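Local coordinates for mandalate racemase/muconate lactonizing enzyme (Unidentified, PDB 4E4U), which is a putative enolase-superfamily isomerase of the mandelate racemase/muconate lactonizing enzyme group, whose members abstract a proton alpha to a carboxylate, its own substrate being unassigned, at residues E233-P238 with E242-V247; H268-A273 with S277-N282. One frame throughout, in Å; residues are numbered along the deposited sequence. Where two conformers were deposited one is given.

Interaction 1 of 2, residues E233-P238 with E242-V247; sequences EEPVPP and EAIAQV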
loop_
_atom_site.group_PDB
_atom_site.type_symbol
_atom_site.label_atom_id
_atom_site.label_comp_id
_atom_site.label_asym_id
_atom_site.label_seq_id
_atom_site.Cartn_x
_atom_site.Cartn_y
_atom_site.Cartn_z
ATOM N N GLU A 233 18.852 -2.462 20.319
ATOM C CA GLU A 233 17.870 -1.799 21.179
ATOM C C GLU A 233 17.708 -0.326 20.823
ATOM O O GLU A 233 18.698 0.349 20.549
ATOM C CB GLU A 233 18.353 -1.901 22.629
ATOM C CG GLU A 233 17.420 -1.332 23.681
ATOM C CD GLU A 233 17.659 -1.939 25.057
ATOM O OE1 GLU A 233 18.109 -3.101 25.135
ATOM O OE2 GLU A 233 17.372 -1.265 26.066
ATOM N N GLU A 234 16.471 0.176 20.841
ATOM C CA GLU A 234 16.203 1.609 20.653
ATOM C C GLU A 234 17.152 2.274 19.653
ATOM O O GLU A 234 17.926 3.165 20.018
ATOM C CB GLU A 234 16.298 2.353 21.990
ATOM C CG GLU A 234 15.206 2.033 22.992
ATOM C CD GLU A 234 14.941 3.214 23.900
ATOM O OE1 GLU A 234 15.890 3.671 24.570
ATOM O OE2 GLU A 234 13.806 3.724 23.914
ATOM N N PRO A 235 17.108 1.843 18.387
ATOM C CA PRO A 235 18.098 2.399 17.456
ATOM C C PRO A 235 17.895 3.885 17.183
ATOM O O PRO A 235 18.857 4.558 16.833
ATOM C CB PRO A 235 17.890 1.571 16.179
ATOM C CG PRO A 235 16.528 0.941 16.341
ATOM C CD PRO A 235 16.353 0.722 17.803
ATOM N N VAL A 236 16.675 4.380 17.364
ATOM C CA VAL A 236 16.349 5.778 17.121
ATOM C C VAL A 236 15.471 6.256 18.278
ATOM O O VAL A 236 14.954 5.436 19.042
ATOM C CB VAL A 236 15.602 5.963 15.775
ATOM C CG1 VAL A 236 16.445 5.448 14.611
ATOM C CG2 VAL A 236 14.244 5.279 15.812
ATOM N N PRO A 237 15.295 7.580 18.420
ATOM C CA PRO A 237 14.433 8.055 19.504
ATOM C C PRO A 237 12.997 7.561 19.359
ATOM O O PRO A 237 12.518 7.344 18.238
ATOM C CB PRO A 237 14.483 9.577 19.344
ATOM C CG PRO A 237 15.809 9.836 18.701
ATOM C CD PRO A 237 15.979 8.693 17.734
ATOM N N PRO A 238 12.293 7.413 20.485
ATOM C CA PRO A 238 10.910 6.928 20.469
ATOM C C PRO A 238 9.974 7.971 19.868
ATOM O O PRO A 238 10.340 9.146 19.742
ATOM C CB PRO A 238 10.594 6.741 21.958
ATOM C CG PRO A 238 11.497 7.729 22.658
ATOM C CD PRO A 238 12.761 7.735 21.846
ATOM N N GLU A 242 7.570 4.875 11.942
ATOM C CA GLU A 242 8.062 4.627 10.596
ATOM C C GLU A 242 9.589 4.658 10.560
ATOM O O GLU A 242 10.220 3.872 9.848
ATOM C CB GLU A 242 7.454 5.636 9.624
ATOM C CG GLU A 242 5.944 5.401 9.370
ATOM C CD GLU A 242 5.059 5.573 10.615
ATOM O OE1 GLU A 242 5.357 6.454 11.456
ATOM O OE2 GLU A 242 4.059 4.827 10.764
ATOM N N ALA A 243 10.188 5.533 11.361
ATOM C CA ALA A 243 11.639 5.664 11.395
ATOM C C ALA A 243 12.293 4.423 11.983
ATOM O O ALA A 243 13.272 3.918 11.442
ATOM C CB ALA A 243 12.034 6.899 12.175
ATOM N N ILE A 244 11.754 3.910 13.083
ATOM C CA ILE A 244 12.333 2.706 13.658
ATOM C C ILE A 244 12.080 1.494 12.748
ATOM O O ILE A 244 12.950 0.627 12.599
ATOM C CB ILE A 244 11.881 2.492 15.123
ATOM C CG1 ILE A 244 12.728 1.413 15.799
ATOM C CG2 ILE A 244 10.393 2.166 15.226
ATOM C CD1 ILE A 244 12.527 1.364 17.293
ATOM N N ALA A 245 10.931 1.467 12.078
ATOM C CA ALA A 245 10.655 0.393 11.118
ATOM C C ALA A 245 11.622 0.408 9.933
ATOM O O ALA A 245 11.943 -0.643 9.381
ATOM C CB ALA A 245 9.220 0.446 10.632
ATOM N N GLN A 246 12.073 1.592 9.539
ATOM C CA GLN A 246 13.063 1.692 8.474
ATOM C C GLN A 246 14.349 0.956 8.848
ATOM O O GLN A 246 14.967 0.297 8.006
ATOM C CB GLN A 246 13.346 3.152 8.146
ATOM C CG GLN A 246 12.341 3.737 7.166
ATOM C CD GLN A 246 12.290 2.968 5.857
ATOM O OE1 GLN A 246 13.325 2.674 5.257
ATOM N NE2 GLN A 246 11.080 2.622 5.417
ATOM N N VAL A 247 14.748 1.057 10.112
ATOM C CA VAL A 247 15.933 0.346 10.585
ATOM C C VAL A 247 15.675 -1.164 10.510
ATOM O O VAL A 247 16.485 -1.926 9.969
ATOM C CB VAL A 247 16.356 0.771 12.004
ATOM C CG1 VAL A 247 17.623 0.036 12.413
ATOM C CG2 VAL A 247 16.574 2.271 12.069
#
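Pro235 and Val236 press against Ile244 and Val247, with aliphatic carbon alone on both sides. The pyrrolidine of Pro235 meets the Ile244 side chain at about a right angle: CG of Pro235 lies 3.9 Å from CG1 of Ile244, and CD of Pro235 the same 3.9 Å from CD1 of Ile244. Ile244 gets there by holding CG1 anti to its backbone N (chi1 -168°) with an extended chi2, which brings CD1 within reach of Pro235 CD and CG. The ring's CB also meets Val247: Pro235 CB lies 4.1 Å from Val247 CG1.

Val236 divides its two methyls. Val236 CG2 lies against the base of Ile244, 3.7 Å from Ile244 CB, whereas Val236 CG1 meets Val247 CG2 tip to tip at 4.1 Å.

Farther out, Ile255 of the neighbouring strand 255-257 touches both Pro235 and Ile244, while Pro214 and Ala217 of helix 214-224 pack on the Val236, Pro235 and Val247 cluster. Tyr303 of another subunit lies against Val236 and Ala243. Upstream, Glu233 and Glu234 turn away to polar partners, Glu233 to Lys164 and Glu234 to Arg260, both by salt bridges.

This is the loop between barrel strand 231-233 and helix 241-249 folding back on that helix. With no hydrogen bond across the contact, its cohesion rests on shape and exclusion of water.

Interaction 2 of 2, residues H268-A273 with S277-N282; sequences HKLLQA and SILQLN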
loop_
_atom_site.group_PDB
_atom_site.type_symbol
_atom_site.label_atom_id
_atom_site.label_comp_id
_atom_site.label_asym_id
_atom_site.label_seq_id
_atom_site.Cartn_x
_atom_site.Cartn_y
_atom_site.Cartn_z
ATOM N N HIS A 268 0.615 -0.820 19.763
ATOM C CA HIS A 268 -0.110 -1.130 18.538
ATOM C C HIS A 268 0.482 -0.385 17.341
ATOM O O HIS A 268 0.761 -0.981 16.303
ATOM C CB HIS A 268 -1.593 -0.789 18.708
ATOM C CG HIS A 268 -2.394 -0.917 17.450
ATOM N ND1 HIS A 268 -2.600 -2.123 16.808
ATOM C CD2 HIS A 268 -3.038 0.018 16.711
ATOM C CE1 HIS A 268 -3.355 -1.923 15.740
ATOM N NE2 HIS A 268 -3.621 -0.634 15.654
ATOM N N LYS A 269 0.689 0.921 17.485
ATOM C CA LYS A 269 1.248 1.708 16.390
ATOM C C LYS A 269 2.620 1.175 15.984
ATOM O O LYS A 269 2.938 1.066 14.797
ATOM C CB LYS A 269 1.371 3.176 16.793
ATOM C CG LYS A 269 0.063 3.881 17.017
ATOM C CD LYS A 269 0.305 5.336 17.391
ATOM C CE LYS A 269 -0.976 6.006 17.846
ATOM N NZ LYS A 269 -0.740 7.354 18.423
ATOM N N LEU A 270 3.435 0.847 16.981
ATOM C CA LEU A 270 4.763 0.301 16.725
ATOM C C LEU A 270 4.707 -1.010 15.939
ATOM O O LEU A 270 5.403 -1.178 14.937
ATOM C CB LEU A 270 5.489 0.081 18.050
ATOM C CG LEU A 270 6.869 -0.570 17.981
ATOM C CD1 LEU A 270 7.894 0.419 17.447
ATOM C CD2 LEU A 270 7.265 -1.058 19.369
ATOM N N LEU A 271 3.868 -1.935 16.394
ATOM C CA LEU A 271 3.753 -3.237 15.740
ATOM C C LEU A 271 3.143 -3.134 14.343
ATOM O O LEU A 271 3.574 -3.830 13.430
ATOM C CB LEU A 271 2.923 -4.184 16.610
ATOM C CG LEU A 271 3.613 -4.626 17.898
ATOM C CD1 LEU A 271 2.583 -5.182 18.866
ATOM C CD2 LEU A 271 4.697 -5.662 17.590
ATOM N N GLN A 272 2.161 -2.254 14.174
ATOM C CA GLN A 272 1.534 -2.050 12.865
ATOM C C GLN A 272 2.557 -1.602 11.834
ATOM O O GLN A 272 2.455 -1.962 10.664
ATOM C CB GLN A 272 0.432 -0.993 12.956
ATOM C CG GLN A 272 -0.804 -1.435 13.695
ATOM C CD GLN A 272 -1.583 -2.485 12.951
ATOM O OE1 GLN A 272 -1.385 -3.683 13.159
ATOM N NE2 GLN A 272 -2.487 -2.047 12.079
ATOM N N ALA A 273 3.537 -0.815 12.274
ATOM C CA ALA A 273 4.578 -0.303 11.387
ATOM C C ALA A 273 5.671 -1.332 11.094
ATOM O O ALA A 273 6.509 -1.098 10.225
ATOM C CB ALA A 273 5.197 0.968 11.981
ATOM N N SER A 277 10.410 -6.368 16.919
ATOM C CA SER A 277 9.939 -7.734 17.132
ATOM C C SER A 277 10.117 -8.185 18.575
ATOM O O SER A 277 9.720 -9.291 18.935
ATOM C CB SER A 277 10.661 -8.703 16.207
ATOM O OG SER A 277 12.055 -8.651 16.434
ATOM N N ILE A 278 10.729 -7.332 19.390
ATOM C CA ILE A 278 10.952 -7.620 20.800
ATOM C C ILE A 278 10.534 -6.373 21.566
ATOM O O ILE A 278 11.076 -5.293 21.338
ATOM C CB ILE A 278 12.434 -7.962 21.071
ATOM C CG1 ILE A 278 12.831 -9.244 20.324
ATOM C CG2 ILE A 278 12.699 -8.131 22.564
ATOM C CD1 ILE A 278 14.337 -9.472 20.251
ATOM N N LEU A 279 9.538 -6.518 22.441
ATOM C CA LEU A 279 8.958 -5.381 23.146
ATOM C C LEU A 279 9.471 -5.287 24.569
ATOM O O LEU A 279 9.265 -6.196 25.381
ATOM C CB LEU A 279 7.436 -5.474 23.174
ATOM C CG LEU A 279 6.735 -5.595 21.835
ATOM C CD1 LEU A 279 5.227 -5.453 22.014
ATOM C CD2 LEU A 279 7.248 -4.561 20.858
ATOM N N GLN A 280 10.122 -4.170 24.863
ATOM C CA GLN A 280 10.760 -3.941 26.147
ATOM C C GLN A 280 9.921 -3.029 27.034
ATOM O O GLN A 280 10.394 -2.018 27.559
ATOM C CB GLN A 280 12.154 -3.372 25.927
ATOM C CG GLN A 280 13.017 -4.288 25.082
ATOM C CD GLN A 280 14.347 -3.683 24.736
ATOM O OE1 GLN A 280 14.417 -2.580 24.191
ATOM N NE2 GLN A 280 15.421 -4.409 25.036
ATOM N N LEU A 281 8.666 -3.407 27.217
ATOM C CA LEU A 281 7.794 -2.677 28.119
ATOM C C LEU A 281 8.378 -2.665 29.534
ATOM O O LEU A 281 9.010 -3.636 29.974
ATOM C CB LEU A 281 6.397 -3.312 28.107
ATOM C CG LEU A 281 6.279 -4.759 28.604
ATOM C CD1 LEU A 281 6.048 -4.852 30.111
ATOM C CD2 LEU A 281 5.167 -5.488 27.868
ATOM N N ASN A 282 8.159 -1.565 30.244
ATOM C CA ASN A 282 8.409 -1.518 31.675
ATOM C C ASN A 282 7.042 -1.478 32.346
ATOM O O ASN A 282 6.244 -0.560 32.083
ATOM C CB ASN A 282 9.261 -0.307 32.049
ATOM C CG ASN A 282 9.659 -0.309 33.511
ATOM O OD1 ASN A 282 8.809 -0.446 34.398
ATOM N ND2 ASN A 282 10.950 -0.146 33.774
#
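Leu279 meets Leu270 and Leu271 where helix 263-272 packs on strand 278-279, the second half of a beta-alpha-beta unit that starts with strand 255-257 in the TIM-type barrel of the enolase superfamily. The helix lies outside the barrel wall, and the contact is the layer between the two.

At Ser277 the chain enters the wall: its backbone bonds to Ile255 and to Gln305, one in each flanking strand. The CB of Ser277 points away from the helix, although its CA and that of Leu271 are the closest pair of the two segments, 7.8 Å apart. Ile278 likewise points away from the helix, and its side chain packs on Ala256, Ala307 and Leu331.

Leu279 then turns back to the helix and spreads its two methyls over two consecutive leucines. Its CB points to the helix, and with CG anti to the carbonyl carbon (chi1 -56°) one methyl goes to each leucine. Leu270 and Leu279 slide past each other in opposite directions, whereas Leu271 crosses Leu279 at a slant. Ile295 and Ala299 of helix 289-301 pack on Leu279 as well, so the next helix of the barrel shares this apolar layer.

The amide of Gln280 is taken up by a polar link away from the helix. Leu281 packs on Ile295. Asn282 is held by polar partners on its amide: OD1 accepts from the backbone N of Ala284, and ND2 bonds to His309 and Asn312.

Between 268-273 and 277-282 the contact thus comes down to two methyl pairs, Leu279 CD2 at 3.8 Å from Leu270 CD2 and Leu279 CD1 at 4.1 Å from Leu271 CD1.

Overall arrangement
Both contacts are buried and apolar, lie in the barrel domain and have centres about 11 Å apart. Interaction 1 fastens a strand-to-helix loop to the helix that follows it; interaction 2 packs a helix against the strand after it. The first buries more surface and uses proline and beta-branched valine and isoleucine, whereas the second uses leucines alone. They share a seam: Ile244 CG2 of interaction 1 lies 3.8 Å from Leu270 CD1 of interaction 2, joining helices 241-249 and 263-272. A polar link also joins them, a probable hydrogen bond of 3.0 Å from Gln280 NE2 to Glu233 OE1. Residues of both also touch the same neighbouring subunit.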